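Local coordinates for conserved domain protein (Streptococcus pneumoniae, PDB 4IAJ), which is of unknown function, a small alpha/beta protein of the DUF4649 family that packs against further copies of itself in the crystal, at residues 66-69 with 70-74. Residues are numbered along the deposited sequence; the frame is centred on the assembly and turned at random. Where two conformers were deposited one is given.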
ATOM      1  N   PHE B  66       1.944 -13.455 -14.548  1.00 23.49           N
ATOM      2  CA  PHE B  66       3.394 -13.407 -14.741  1.00 27.19           C
ATOM      3  C   PHE B  66       4.064 -14.733 -14.375  1.00 29.15           C
ATOM      4  O   PHE B  66       4.861 -15.261 -15.134  1.00 24.07           O
ATOM      5  CB  PHE B  66       3.994 -12.242 -13.931  1.00 28.58           C
ATOM      6  CG  PHE B  66       5.473 -12.066 -14.111  1.00 32.68           C
ATOM      7  CD1 PHE B  66       5.973 -11.344 -15.179  1.00 37.01           C
ATOM      8  CD2 PHE B  66       6.365 -12.601 -13.201  1.00 37.93           C
ATOM      9  CE1 PHE B  66       7.338 -11.174 -15.353  1.00 38.70           C
ATOM     10  CE2 PHE B  66       7.728 -12.433 -13.367  1.00 42.76           C
ATOM     11  CZ  PHE B  66       8.217 -11.718 -14.446  1.00 42.34           C
ATOM     12  N   PHE B  67       3.725 -15.283 -13.217  1.00 27.72           N
ATOM     13  CA  PHE B  67       4.341 -16.532 -12.769  1.00 29.31           C
ATOM     14  C   PHE B  67       3.851 -17.732 -13.572  1.00 27.60           C
ATOM     15  O   PHE B  67       4.643 -18.594 -13.933  1.00 30.91           O
ATOM     16  CB  PHE B  67       4.084 -16.717 -11.276  1.00 30.85           C
ATOM     17  CG  PHE B  67       4.691 -15.622 -10.452  1.00 37.46           C
ATOM     18  CD1 PHE B  67       6.055 -15.613 -10.201  1.00 39.39           C
ATOM     19  CD2 PHE B  67       3.920 -14.544 -10.018  1.00 43.70           C
ATOM     20  CE1 PHE B  67       6.635 -14.591  -9.469  1.00 41.33           C
ATOM     21  CE2 PHE B  67       4.499 -13.510  -9.287  1.00 43.97           C
ATOM     22  CZ  PHE B  67       5.862 -13.534  -9.021  1.00 41.71           C
ATOM     23  N   TYR B  68       2.550 -17.785 -13.844  1.00 26.61           N
ATOM     24  CA  TYR B  68       1.977 -18.820 -14.714  1.00 29.30           C
ATOM     25  C   TYR B  68       2.719 -18.932 -16.041  1.00 30.55           C
ATOM     26  O   TYR B  68       3.145 -20.020 -16.418  1.00 33.83           O
ATOM     27  CB  TYR B  68       0.490 -18.542 -14.962  1.00 31.71           C
ATOM     28  CG  TYR B  68      -0.181 -19.430 -16.004  1.00 33.45           C
ATOM     29  CD1 TYR B  68      -0.669 -20.705 -15.678  1.00 33.28           C
ATOM     30  CD2 TYR B  68      -0.365 -18.969 -17.301  1.00 33.44           C
ATOM     31  CE1 TYR B  68      -1.306 -21.493 -16.633  1.00 38.82           C
ATOM     32  CE2 TYR B  68      -0.999 -19.740 -18.254  1.00 38.67           C
ATOM     33  CZ  TYR B  68      -1.464 -20.995 -17.927  1.00 41.22           C
ATOM     34  OH  TYR B  68      -2.081 -21.720 -18.916  1.00 48.00           O
ATOM     35  N   LEU B  69       2.857 -17.815 -16.751  1.00 29.42           N
ATOM     36  CA  LEU B  69       3.488 -17.813 -18.066  1.00 31.02           C
ATOM     37  C   LEU B  69       4.933 -18.273 -17.993  1.00 33.80           C
ATOM     38  O   LEU B  69       5.395 -18.995 -18.867  1.00 39.50           O
ATOM     39  CB  LEU B  69       3.415 -16.424 -18.714  1.00 30.10           C
ATOM     40  CG  LEU B  69       2.042 -16.005 -19.231  1.00 28.58           C
ATOM     41  CD1 LEU B  69       2.102 -14.621 -19.867  1.00 28.69           C
ATOM     42  CD2 LEU B  69       1.494 -17.020 -20.228  1.00 32.86           C
HETATM   43  N   MSE B  70       5.629 -17.871 -16.937  1.00 34.69           N
HETATM   44  CA  MSE B  70       7.042 -18.194 -16.776  1.00 41.01           C
HETATM   45  C   MSE B  70       7.278 -19.665 -16.622  1.00 40.41           C
HETATM   46  O   MSE B  70       8.354 -20.144 -16.937  1.00 41.89           O
HETATM   47  CB  MSE B  70       7.594 -17.554 -15.510  1.00 40.09           C
HETATM   48  CG  MSE B  70       8.602 -16.478 -15.839  1.00 45.89           C
HETATM   49 SE   MSE B  70       9.247 -15.750 -14.134  0.75 56.52          SE
HETATM   50  CE  MSE B  70       8.674 -17.013 -12.743  1.00 38.33           C
ATOM     51  N   LYS B  71       6.287 -20.386 -16.104  1.00 44.66           N
ATOM     52  CA  LYS B  71       6.400 -21.821 -15.838  0.50 45.69           C
ATOM     53  C   LYS B  71       5.879 -22.670 -16.994  1.00 43.89           C
ATOM     54  O   LYS B  71       6.182 -23.850 -17.090  1.00 46.53           O
ATOM     55  CB  LYS B  71       5.628 -22.185 -14.566  0.50 45.79           C
ATOM     56  CG  LYS B  71       6.197 -21.605 -13.287  0.50 47.44           C
ATOM     57  CD  LYS B  71       5.564 -22.269 -12.075  0.50 48.47           C
ATOM     58  CE  LYS B  71       5.634 -21.375 -10.851  0.50 47.20           C
ATOM     59  NZ  LYS B  71       5.602 -22.191  -9.611  0.50 46.61           N
ATOM     60  N   GLN B  72       5.063 -22.070 -17.863  1.00 43.00           N
ATOM     61  CA  GLN B  72       4.547 -22.768 -19.040  1.00 42.99           C
ATOM     62  C   GLN B  72       5.637 -22.991 -20.090  1.00 42.18           C
ATOM     63  O   GLN B  72       6.507 -22.143 -20.288  1.00 40.20           O
ATOM     64  CB  GLN B  72       3.423 -21.972 -19.708  1.00 42.89           C
ATOM     65  CG  GLN B  72       2.149 -21.842 -18.906  1.00 47.11           C
ATOM     66  CD  GLN B  72       1.487 -23.170 -18.674  1.00 44.58           C
ATOM     67  OE1 GLN B  72       1.394 -23.638 -17.544  1.00 50.84           O
ATOM     68  NE2 GLN B  72       1.045 -23.798 -19.746  1.00 49.23           N
ATOM     69  N   ASP B  73       5.580 -24.136 -20.762  1.00 41.12           N
ATOM     70  CA  ASP B  73       6.356 -24.348 -21.980  1.00 42.26           C
ATOM     71  C   ASP B  73       5.547 -23.740 -23.112  1.00 40.10           C
ATOM     72  O   ASP B  73       4.566 -24.324 -23.549  1.00 44.02           O
ATOM     73  CB  ASP B  73       6.632 -25.834 -22.239  1.00 42.03           C
ATOM     74  CG  ASP B  73       7.280 -26.094 -23.614  1.00 45.54           C
ATOM     75  OD1 ASP B  73       7.817 -25.154 -24.228  1.00 44.72           O
ATOM     76  OD2 ASP B  73       7.253 -27.250 -24.087  1.00 50.50           O
ATOM     77  N   LEU B  74       5.955 -22.559 -23.570  1.00 35.03           N
ATOM     78  CA  LEU B  74       5.252 -21.838 -24.630  1.00 33.44           C
ATOM     79  C   LEU B  74       5.791 -22.154 -26.025  1.00 32.01           C
ATOM     80  O   LEU B  74       5.312 -21.609 -27.026  1.00 30.25           O
ATOM     81  CB  LEU B  74       5.345 -20.330 -24.361  1.00 36.87           C
ATOM     82  CG  LEU B  74       4.769 -19.867 -23.010  1.00 39.08           C
ATOM     83  CD1 LEU B  74       4.810 -18.348 -22.890  1.00 42.51           C
ATOM     84  CD2 LEU B  74       3.346 -20.363 -22.808  1.00 37.23           C
TER
HETATM   85  O   HOH W   1       2.643 -22.404 -15.593  1.00 45.84           O
HETATM   86  O   HOH W   2       7.626 -19.648 -20.258  1.00 33.58           O
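Met70 N donates to Phe66 O (3.3 Å) in a regular helical turn, but at Tyr68 O the last turn tightens: this carbonyl accepts from Gln72 N in its own plane and from Lys71 N well above it, as the helix ends and Gln72 turns to an extended backbone. A water bridges Tyr68 O and Gln72 OE1, donating to both at 2.6 Å. Gln72 folds back at its second torsion (chi2 -64°), which lays its amide over one face of the Tyr68 ring, the two planes 9° apart; CG makes a CH-pi contact 3.9 Å from the ring centroid. Glutamine suits this place because its methylenes and flat amide stack on the ring while the oxygen still reaches water. On another side of the helix, Met70, present as selenomethionine, reaches two aromatics: SE lies 3.7 Å from Phe66 CE2, an oblique Met-aromatic contact, and the methyl CE lies 3.9 Å from Phe67 CD1. A long unbranched thioether suits this place, its heteroatom meeting one ring and its methyl the other; selenium stands here for sulfur. In the fold, Phe66 and Leu69 pack on helix 26-35, Tyr68 and Leu74 meet strand 46-51, and Phe66 and Met70 touch their counterparts in a second subunit.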